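Local coordinates for cysteine desulfurase (Thermococcus onnurineus, PDB 5B89), which probably catalyses the pyridoxal-phosphate-dependent removal of sulfur from L-cysteine, passing it to a sulfur carrier and releasing L-alanine, at residues 24-27 with 28-31; 301-304 with 305-308; 315-318 with 319-323; 408-411 with 412-415. All coordinates share one frame; numbering follows the deposited sequence.

Overall arrangement
All four contacts are local, each lying within one run of chain, so none closes a long loop; they follow in series, and none nests in or crosses another. Contact 1 is the short helix 25-28 and the turn after it, near the N terminus. Contact 2 is the last turns of helix 291-307, and contact 1 packs on it through Val27 against Tyr303 and Ile307. Contact 3 lies in the next helix, 309-329, about 20 Å from contact 2 between centres, and touches contact 1 where Gln315 meets Pro24. Contact 4 ends helix 400-415, whose earlier residues meet contact 3 and, through Glu402, contact 1.

Contact 1: residues 24-27 with 28-31; sequences PEDV and RKDI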
loop_
_atom_site.group_PDB
_atom_site.type_symbol
_atom_site.label_atom_id
_atom_site.label_comp_id
_atom_site.label_asym_id
_atom_site.label_seq_id
_atom_site.Cartn_x
_atom_site.Cartn_y
_atom_site.Cartn_z
ATOM N N PRO B 24 14.593 1.930 29.232
ATOM C CA PRO B 24 14.168 2.461 27.929
ATOM C C PRO B 24 14.703 3.826 27.458
ATOM O O PRO B 24 14.410 4.292 26.373
ATOM C CB PRO B 24 12.675 2.604 28.155
ATOM C CG PRO B 24 12.543 3.061 29.541
ATOM C CD PRO B 24 13.578 2.380 30.295
ATOM N N GLU B 25 15.472 4.458 28.311
ATOM C CA GLU B 25 15.952 5.797 28.048
ATOM C C GLU B 25 16.561 6.102 26.725
ATOM O O GLU B 25 16.253 7.089 26.163
ATOM C CB GLU B 25 16.925 6.215 29.165
ATOM C CG GLU B 25 16.238 6.273 30.516
ATOM C CD GLU B 25 16.341 4.982 31.337
ATOM O OE1 GLU B 25 16.057 5.063 32.549
ATOM O OE2 GLU B 25 16.693 3.968 30.816
ATOM N N ASP B 26 17.439 5.255 26.242
ATOM C CA ASP B 26 18.152 5.547 24.986
ATOM C C ASP B 26 17.244 5.322 23.740
ATOM O O ASP B 26 17.580 5.819 22.653
ATOM C CB ASP B 26 19.404 4.696 24.822
ATOM C CG ASP B 26 20.537 5.206 25.707
ATOM O OD1 ASP B 26 20.423 6.374 26.159
ATOM O OD2 ASP B 26 21.494 4.455 25.993
ATOM N N VAL B 27 16.115 4.672 23.909
ATOM C CA VAL B 27 15.106 4.591 22.841
ATOM C C VAL B 27 14.240 5.848 22.854
ATOM O O VAL B 27 13.917 6.469 21.805
ATOM C CB VAL B 27 14.299 3.310 22.966
ATOM C CG1 VAL B 27 13.343 3.192 21.742
ATOM C CG2 VAL B 27 15.242 2.128 22.925
ATOM N N ARG B 28 13.788 6.266 24.010
ATOM C CA ARG B 28 12.912 7.395 24.233
ATOM C C ARG B 28 13.554 8.664 23.703
ATOM O O ARG B 28 12.807 9.540 23.216
ATOM C CB ARG B 28 12.566 7.556 25.676
ATOM C CG ARG B 28 11.726 6.405 26.261
ATOM C CD ARG B 28 11.630 6.487 27.761
ATOM N NE ARG B 28 10.840 7.607 28.220
ATOM C CZ ARG B 28 9.544 7.651 28.314
ATOM N NH1 ARG B 28 8.735 6.665 27.933
ATOM N NH2 ARG B 28 8.896 8.743 28.755
ATOM N N LYS B 29 14.852 8.770 23.741
ATOM C CA LYS B 29 15.506 9.962 23.219
ATOM C C LYS B 29 15.322 10.178 21.744
ATOM O O LYS B 29 15.532 11.232 21.291
ATOM C CB LYS B 29 17.000 9.912 23.440
ATOM C CG LYS B 29 17.429 10.142 24.841
ATOM C CD LYS B 29 18.900 9.805 24.945
ATOM C CE LYS B 29 19.734 11.047 25.066
ATOM N NZ LYS B 29 19.537 11.589 26.430
ATOM N N ASP B 30 14.949 9.144 21.013
ATOM C CA ASP B 30 14.721 9.244 19.596
ATOM C C ASP B 30 13.240 9.414 19.210
ATOM O O ASP B 30 12.949 9.475 18.060
ATOM C CB ASP B 30 15.195 7.987 18.879
ATOM C CG ASP B 30 16.698 7.826 18.887
ATOM O OD1 ASP B 30 17.386 8.803 18.957
ATOM O OD2 ASP B 30 17.163 6.713 18.858
ATOM N N ILE B 31 12.361 9.487 20.186
ATOM C CA ILE B 31 10.916 9.579 19.966
ATOM C C ILE B 31 10.336 10.763 20.748
ATOM O O ILE B 31 10.018 10.650 21.880
ATOM C CB ILE B 31 10.221 8.273 20.398
ATOM C CG1 ILE B 31 10.871 7.077 19.686
ATOM C CG2 ILE B 31 8.756 8.318 20.044
ATOM C CD1 ILE B 31 10.500 5.730 20.249
HETATM O O HOH W 1 19.423 5.352 20.112
#
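The carbonyl oxygen of Pro24 takes two backbone donors, Arg28 N at 3.1 Å and Val27 N, and so starts the short helix 25-28, which runs out into a type I beta turn from Arg28 to Ile31. Lys29 N follows with a bond to Glu25 O. At the exit Val27 O turns to Asp30 N, 3.0 Å away, with the donor well above the carbonyl plane, as the chain leaves the helical path. Arg28 lies alongside Pro24: its CD rests 4.0 Å from Pro24 CG, and a bend at chi3 (69°) turns the chain beyond CD. The guanidinium then pairs with Glu402 and Tyr397 O. An alanine in place of Arg28 would probably leave Glu402 without this partner and uncover one side of the proline ring. Asp26 and Lys29, three residues apart, run side by side; Asp26 OD1 comes 3.9 Å from Lys29 CD, while the carboxylate's salt bridge is to Arg22. Val27 and Ile31 likewise point the same way, Val27 CG1 meeting Ile31 CD1 at 4.1 Å. Asp30 OD2 is held by Tyr303 OH and also accepts from a water at 2.9 Å, which donates its other hydrogen to Asp26 O at 3.2 Å.

Contact 2: residues 301-304 with 305-308; sequences IRYI and ERIG
Arg302 and Glu305, three residues apart near the end of helix 291-307, form the salt bridge of this contact. Arg302 NH1 donates to Glu305 OE2 over 2.9 Å, with the oxygen almost in the guanidinium plane and using its syn lone pair, although the two flat groups are turned 37° against each other. Glu305, extended beyond CG, carries its carboxylate back along the helix, and a fold at chi2 (-70°) turns Arg302 to meet it. The other carboxylate oxygen, Glu305 OE1, lies 3.4 Å from Ile301 CG2, so the group spans a charged and an apolar neighbour.

Apolar packing falls to Tyr303 and Ile307. Ile307 CD1 approaches the ring obliquely, 3.9 Å from Tyr303 CE2, and both side chains also touch Val27 of helix 25-28.

Water joins the next pair. It sits over one face of the Tyr303 ring and donates to Tyr303 O. The same water accepts from Arg306 NH1 at 2.7 Å.

Among backbone bonds, Glu305 N to Ile301 O is firm, whereas Ile307 N reaches Tyr303 O and Ile304 O only weakly. Gly308 N then closes the last turn on Ile304 O at 2.8 Å. Positive phi (93°) at Gly308 breaks the helix, and the same residue is the N-cap of helix 309-329; at these backbone angles a beta carbon would collide with the carbonyl oxygen of Ile307. The chemistry is thus divided: the ion pair ties Arg302 to Glu305 beside helix 73-93, while Tyr303 and Ile307 give helix 25-28 an apolar surface, to which the tyrosine hydroxyl adds its bond to Asp30.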
loop_
_atom_site.group_PDB
_atom_site.type_symbol
_atom_site.label_atom_id
_atom_site.label_comp_id
_atom_site.label_asym_id
_atom_site.label_seq_id
_atom_site.Cartn_x
_atom_site.Cartn_y
_atom_site.Cartn_z
ATOM N N ILE B 301 13.633 -2.054 11.206
ATOM C CA ILE B 301 14.219 -3.351 11.576
ATOM C C ILE B 301 15.653 -3.164 12.021
ATOM O O ILE B 301 16.056 -3.782 13.075
ATOM C CB ILE B 301 14.086 -4.268 10.432
ATOM C CG1 ILE B 301 12.640 -4.755 10.282
ATOM C CG2 ILE B 301 15.004 -5.493 10.608
ATOM C CD1 ILE B 301 12.353 -5.398 8.974
ATOM N N ARG B 302 16.457 -2.353 11.353
ATOM C CA ARG B 302 17.791 -2.123 11.865
ATOM C C ARG B 302 17.821 -1.470 13.256
ATOM O O ARG B 302 18.682 -1.755 14.062
ATOM C CB ARG B 302 18.585 -1.284 10.880
ATOM C CG ARG B 302 18.997 -2.060 9.672
ATOM C CD ARG B 302 20.075 -3.088 10.031
ATOM N NE ARG B 302 20.833 -3.477 8.864
ATOM C CZ ARG B 302 21.010 -4.709 8.491
ATOM N NH1 ARG B 302 20.435 -5.673 9.199
ATOM N NH2 ARG B 302 21.731 -4.979 7.412
ATOM N N TYR B 303 16.871 -0.601 13.525
ATOM C CA TYR B 303 16.777 0.030 14.810
ATOM C C TYR B 303 16.419 -1.029 15.886
ATOM O O TYR B 303 16.955 -1.026 16.942
ATOM C CB TYR B 303 15.739 1.172 14.726
ATOM C CG TYR B 303 15.671 2.085 15.882
ATOM C CD1 TYR B 303 16.497 3.170 15.970
ATOM C CD2 TYR B 303 14.749 1.899 16.854
ATOM C CE1 TYR B 303 16.424 4.010 17.049
ATOM C CE2 TYR B 303 14.675 2.711 17.925
ATOM C CZ TYR B 303 15.531 3.767 18.032
ATOM O OH TYR B 303 15.421 4.532 19.135
ATOM N N ILE B 304 15.502 -1.894 15.545
ATOM C CA ILE B 304 15.071 -2.950 16.448
ATOM C C ILE B 304 16.258 -3.900 16.714
ATOM O O ILE B 304 16.426 -4.359 17.788
ATOM C CB ILE B 304 13.888 -3.762 15.820
ATOM C CG1 ILE B 304 12.550 -3.023 15.858
ATOM C CG2 ILE B 304 13.682 -5.117 16.483
ATOM C CD1 ILE B 304 12.007 -2.641 17.200
ATOM N N GLU B 305 17.046 -4.154 15.700
ATOM C CA GLU B 305 18.248 -5.107 15.817
ATOM C C GLU B 305 19.268 -4.458 16.719
ATOM O O GLU B 305 19.926 -5.247 17.526
ATOM C CB GLU B 305 18.790 -5.457 14.432
ATOM C CG GLU B 305 17.813 -6.374 13.711
ATOM C CD GLU B 305 18.131 -6.654 12.239
ATOM O OE1 GLU B 305 17.480 -7.627 11.669
ATOM O OE2 GLU B 305 18.902 -5.825 11.686
ATOM N N ARG B 306 19.410 -3.177 16.781
ATOM C CA ARG B 306 20.387 -2.521 17.641
ATOM C C ARG B 306 19.953 -2.653 19.073
ATOM O O ARG B 306 20.789 -2.831 20.010
ATOM C CB ARG B 306 20.508 -1.018 17.238
ATOM C CG ARG B 306 21.585 -0.211 17.859
ATOM C CD ARG B 306 21.676 1.211 17.181
ATOM N NE ARG B 306 22.206 2.183 18.137
ATOM C CZ ARG B 306 21.474 3.041 18.864
ATOM N NH1 ARG B 306 20.118 3.146 18.784
ATOM N NH2 ARG B 306 22.111 3.837 19.709
ATOM N N ILE B 307 18.664 -2.605 19.384
ATOM C CA ILE B 307 18.142 -2.764 20.681
ATOM C C ILE B 307 18.213 -4.242 21.039
ATOM O O ILE B 307 18.662 -4.570 22.158
ATOM C CB ILE B 307 16.711 -2.308 20.772
ATOM C CG1 ILE B 307 16.616 -0.826 20.410
ATOM C CG2 ILE B 307 16.091 -2.669 22.109
ATOM C CD1 ILE B 307 15.196 -0.443 20.075
ATOM N N GLY B 308 17.819 -5.125 20.151
ATOM C CA GLY B 308 17.716 -6.577 20.415
ATOM C C GLY B 308 16.352 -7.029 20.864
ATOM O O GLY B 308 15.761 -6.512 21.797
HETATM O O HOH W 2 18.220 1.411 18.126
#

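Contact 3: residues 315-318 with 319-323; sequences QEHK and LVKRT
Leu319 meets Gln315 one turn back in helix 309-329, its CD2 4.1 Å from Gln315 NE2 and its CG 3.3 Å from Gln315 O. That amide nitrogen has its hydrogen bond with Asn398 O, so the leucine methyl only packs beside it; the bend at chi2 (71°) brings the amide round toward Leu319.

The carbonyls of 315-318 are all used in regular alpha-helical bonds: Leu319 N to Gln315 O, Val320 N to Glu316 O at 3.0 Å, Lys321 N to His317 O at 2.9 Å and Arg322 N to Lys318 O. Leu319 O accepts twice, from Thr323 N and from Thr323 OG1 at 2.8 Å, and the two donors arrive from opposite faces of the carbonyl plane. This settles the buried threonine hydroxyl on its own helix.

Other polar ends find partners beyond these two segments. Buried Glu316, its side chain about 8 Å from that of cofactor-binding Gln213, bonds through OE1 to His217 ND1; Lys321 NZ pairs with Glu325 one turn on, and Arg322 NE has Glu404. His317 and Lys321 run alongside each other, the lysine's aliphatic chain packing against the imidazole with Lys321 CB toward the rim of one face and Lys321 CD 4.1 Å from His317 CE1.

Leu319, Arg322 and Thr323 rest on Val403 of helix 400-415, while Leu319 and Thr323 also touch Phe394, in the loop between strand 389-393 and that helix.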
loop_
_atom_site.group_PDB
_atom_site.type_symbol
_atom_site.label_atom_id
_atom_site.label_comp_id
_atom_site.label_asym_id
_atom_site.label_seq_id
_atom_site.Cartn_x
_atom_site.Cartn_y
_atom_site.Cartn_z
ATOM N N GLN B 315 11.815 -6.011 28.563
ATOM C CA GLN B 315 11.238 -4.818 29.021
ATOM C C GLN B 315 9.751 -4.894 29.085
ATOM O O GLN B 315 9.072 -4.471 29.969
ATOM C CB GLN B 315 11.724 -3.616 28.163
ATOM C CG GLN B 315 11.090 -2.292 28.498
ATOM C CD GLN B 315 11.509 -1.658 29.838
ATOM O OE1 GLN B 315 12.298 -2.289 30.585
ATOM N NE2 GLN B 315 10.947 -0.565 30.161
ATOM N N GLU B 316 9.141 -5.423 27.992
ATOM C CA GLU B 316 7.706 -5.580 27.937
ATOM C C GLU B 316 7.154 -6.461 29.063
ATOM O O GLU B 316 6.097 -6.108 29.593
ATOM C CB GLU B 316 7.264 -6.056 26.514
ATOM C CG GLU B 316 7.451 -4.934 25.446
ATOM C CD GLU B 316 6.917 -5.319 24.107
ATOM O OE1 GLU B 316 7.334 -4.778 23.104
ATOM O OE2 GLU B 316 6.000 -6.105 24.033
ATOM N N HIS B 317 7.860 -7.525 29.378
ATOM C CA HIS B 317 7.409 -8.383 30.428
ATOM C C HIS B 317 7.370 -7.625 31.768
ATOM O O HIS B 317 6.487 -7.783 32.483
ATOM C CB HIS B 317 8.345 -9.565 30.527
ATOM C CG HIS B 317 8.083 -10.381 31.727
ATOM N ND1 HIS B 317 8.909 -10.394 32.820
ATOM C CD2 HIS B 317 7.007 -11.102 32.054
ATOM C CE1 HIS B 317 8.363 -11.139 33.754
ATOM N NE2 HIS B 317 7.213 -11.578 33.318
ATOM N N LYS B 318 8.371 -6.813 32.026
ATOM C CA LYS B 318 8.394 -6.037 33.265
ATOM C C LYS B 318 7.195 -5.134 33.330
ATOM O O LYS B 318 6.604 -4.969 34.344
ATOM C CB LYS B 318 9.668 -5.194 33.409
ATOM C CG LYS B 318 10.970 -5.931 33.585
ATOM C CD LYS B 318 12.139 -4.980 33.687
ATOM C CE LYS B 318 13.456 -5.687 33.542
ATOM N NZ LYS B 318 14.657 -4.807 33.492
ATOM N N LEU B 319 6.866 -4.517 32.204
ATOM C CA LEU B 319 5.712 -3.660 32.196
ATOM C C LEU B 319 4.386 -4.331 32.413
ATOM O O LEU B 319 3.554 -3.953 33.172
ATOM C CB LEU B 319 5.697 -2.811 30.853
ATOM C CG LEU B 319 6.929 -2.056 30.521
ATOM C CD1 LEU B 319 6.843 -1.527 29.067
ATOM C CD2 LEU B 319 7.079 -0.860 31.492
ATOM N N VAL B 320 4.188 -5.522 31.765
ATOM C CA VAL B 320 2.991 -6.335 31.983
ATOM C C VAL B 320 2.879 -6.847 33.432
ATOM O O VAL B 320 1.790 -6.863 33.954
ATOM C CB VAL B 320 3.038 -7.514 30.961
ATOM C CG1 VAL B 320 1.962 -8.462 31.224
ATOM C CG2 VAL B 320 2.928 -6.973 29.520
ATOM N N LYS B 321 3.990 -7.293 33.955
ATOM C CA LYS B 321 4.031 -7.815 35.312
ATOM C C LYS B 321 3.581 -6.744 36.310
ATOM O O LYS B 321 2.729 -7.008 37.115
ATOM C CB LYS B 321 5.412 -8.349 35.642
ATOM C CG LYS B 321 5.483 -9.144 36.945
ATOM C CD LYS B 321 6.867 -9.641 37.235
ATOM C CE LYS B 321 6.783 -10.506 38.490
ATOM N NZ LYS B 321 6.646 -9.762 39.749
ATOM N N ARG B 322 4.127 -5.534 36.203
ATOM C CA ARG B 322 3.690 -4.486 37.123
ATOM C C ARG B 322 2.265 -4.009 36.872
ATOM O O ARG B 322 1.558 -3.787 37.775
ATOM C CB ARG B 322 4.692 -3.345 37.177
ATOM C CG ARG B 322 4.276 -2.214 38.103
ATOM C CD ARG B 322 4.203 -2.697 39.548
ATOM N NE ARG B 322 3.829 -1.562 40.368
ATOM C CZ ARG B 322 2.844 -1.537 41.218
ATOM N NH1 ARG B 322 2.148 -2.595 41.442
ATOM N NH2 ARG B 322 2.550 -0.423 41.850
ATOM N N THR B 323 1.859 -3.883 35.608
ATOM C CA THR B 323 0.535 -3.496 35.308
ATOM C C THR B 323 -0.511 -4.424 35.877
ATOM O O THR B 323 -1.458 -4.000 36.491
ATOM C CB THR B 323 0.266 -3.293 33.733
ATOM O OG1 THR B 323 1.236 -2.304 33.297
ATOM C CG2 THR B 323 -1.060 -2.870 33.467
#

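Contact 4: residues 408-411 with 412-415; sequences GVME and ELVK
The flat group that carries this contact is the Glu411 carboxylate, and Lys415 comes to it from one turn further along helix 400-415. Lys415 NZ lies 2.7 Å from Glu411 OE2, on the anti side of that oxygen and 28° out of the carboxylate plane, so it is neither at the syn edge nor over a face. The two side chains run side by side and point the same way. Glu411 sends CG anti to the backbone N (chi1 -180°) and Lys415 stretches fully beyond CG, which lays its CE 3.7 Å from Glu411 CG and its own CG 3.3 Å from Glu411 O. A glutamine in place of Glu411 would probably leave the lysine ammonium without its countercharge and its chain freer to swing away.

Beneath the ion pair the helix is regular. Glu412 N, Leu413 N, Val414 N and Lys415 N bond to the carbonyls four residues back, the last to Glu411 O at 2.9 Å.

The other side of the helix is apolar. Met410 SD lies 4.3 Å from Leu413 CD1, and with Val409 these side chains pack on helix 356-365 through Leu363, Val359 and Ile362.

This last helix of the model is therefore two-sided: methionine, leucine and valine hold it to the fold, while an i to i+4 glutamate-lysine salt bridge, with the acid nearer the N-terminal end, links successive turns on its outer side.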
loop_
_atom_site.group_PDB
_atom_site.type_symbol
_atom_site.label_atom_id
_atom_site.label_comp_id
_atom_site.label_asym_id
_atom_site.label_seq_id
_atom_site.Cartn_x
_atom_site.Cartn_y
_atom_site.Cartn_z
ATOM N N GLY B 408 -1.611 4.995 39.202
ATOM C CA GLY B 408 -2.094 6.105 40.029
ATOM C C GLY B 408 -3.331 6.750 39.514
ATOM O O GLY B 408 -4.290 7.025 40.251
ATOM N N VAL B 409 -3.428 6.912 38.160
ATOM C CA VAL B 409 -4.632 7.384 37.601
ATOM C C VAL B 409 -5.820 6.411 37.664
ATOM O O VAL B 409 -6.923 6.770 37.967
ATOM C CB VAL B 409 -4.436 7.877 36.096
ATOM C CG1 VAL B 409 -5.732 8.278 35.418
ATOM C CG2 VAL B 409 -3.381 8.898 36.037
ATOM N N MET B 410 -5.552 5.112 37.465
ATOM C CA MET B 410 -6.541 4.092 37.635
ATOM C C MET B 410 -7.086 4.026 39.092
ATOM O O MET B 410 -8.274 3.810 39.277
ATOM C CB MET B 410 -6.033 2.710 37.233
ATOM C CG MET B 410 -5.859 2.527 35.729
ATOM S SD MET B 410 -7.315 2.782 34.760
ATOM C CE MET B 410 -8.445 1.588 35.407
ATOM N N GLU B 411 -6.176 4.273 40.020
ATOM C CA GLU B 411 -6.563 4.248 41.451
ATOM C C GLU B 411 -7.547 5.389 41.755
ATOM O O GLU B 411 -8.572 5.149 42.330
ATOM C CB GLU B 411 -5.303 4.299 42.275
ATOM C CG GLU B 411 -5.562 4.272 43.789
ATOM C CD GLU B 411 -4.305 4.260 44.612
ATOM O OE1 GLU B 411 -3.236 3.690 44.186
ATOM O OE2 GLU B 411 -4.382 4.854 45.747
ATOM N N GLU B 412 -7.238 6.587 41.250
ATOM C CA GLU B 412 -8.104 7.717 41.410
ATOM C C GLU B 412 -9.444 7.463 40.719
ATOM O O GLU B 412 -10.515 7.679 41.350
ATOM C CB GLU B 412 -7.357 8.926 40.897
ATOM C CG GLU B 412 -8.009 10.314 40.803
ATOM C CD GLU B 412 -6.957 11.410 40.420
ATOM O OE1 GLU B 412 -5.879 11.052 39.849
ATOM O OE2 GLU B 412 -7.189 12.620 40.696
ATOM N N LEU B 413 -9.451 6.873 39.514
ATOM C CA LEU B 413 -10.663 6.562 38.865
ATOM C C LEU B 413 -11.530 5.636 39.646
ATOM O O LEU B 413 -12.691 5.863 39.746
ATOM C CB LEU B 413 -10.346 5.989 37.470
ATOM C CG LEU B 413 -11.436 5.656 36.502
ATOM C CD1 LEU B 413 -10.738 5.433 35.169
ATOM C CD2 LEU B 413 -12.197 4.429 36.827
ATOM N N VAL B 414 -10.977 4.537 40.080
ATOM C CA VAL B 414 -11.723 3.512 40.809
ATOM C C VAL B 414 -12.279 4.088 42.132
ATOM O O VAL B 414 -13.439 3.929 42.427
ATOM C CB VAL B 414 -10.824 2.275 41.002
ATOM C CG1 VAL B 414 -11.408 1.260 41.964
ATOM C CG2 VAL B 414 -10.589 1.617 39.614
ATOM N N LYS B 415 -11.423 4.788 42.877
ATOM C CA LYS B 415 -11.931 5.478 44.122
ATOM C C LYS B 415 -13.007 6.507 43.868
ATOM O O LYS B 415 -13.849 6.757 44.707
ATOM C CB LYS B 415 -10.706 6.117 44.802
ATOM C CG LYS B 415 -9.788 5.088 45.420
ATOM C CD LYS B 415 -8.491 5.692 45.903
ATOM C CE LYS B 415 -7.774 4.639 46.724
ATOM N NZ LYS B 415 -6.460 4.928 47.412
#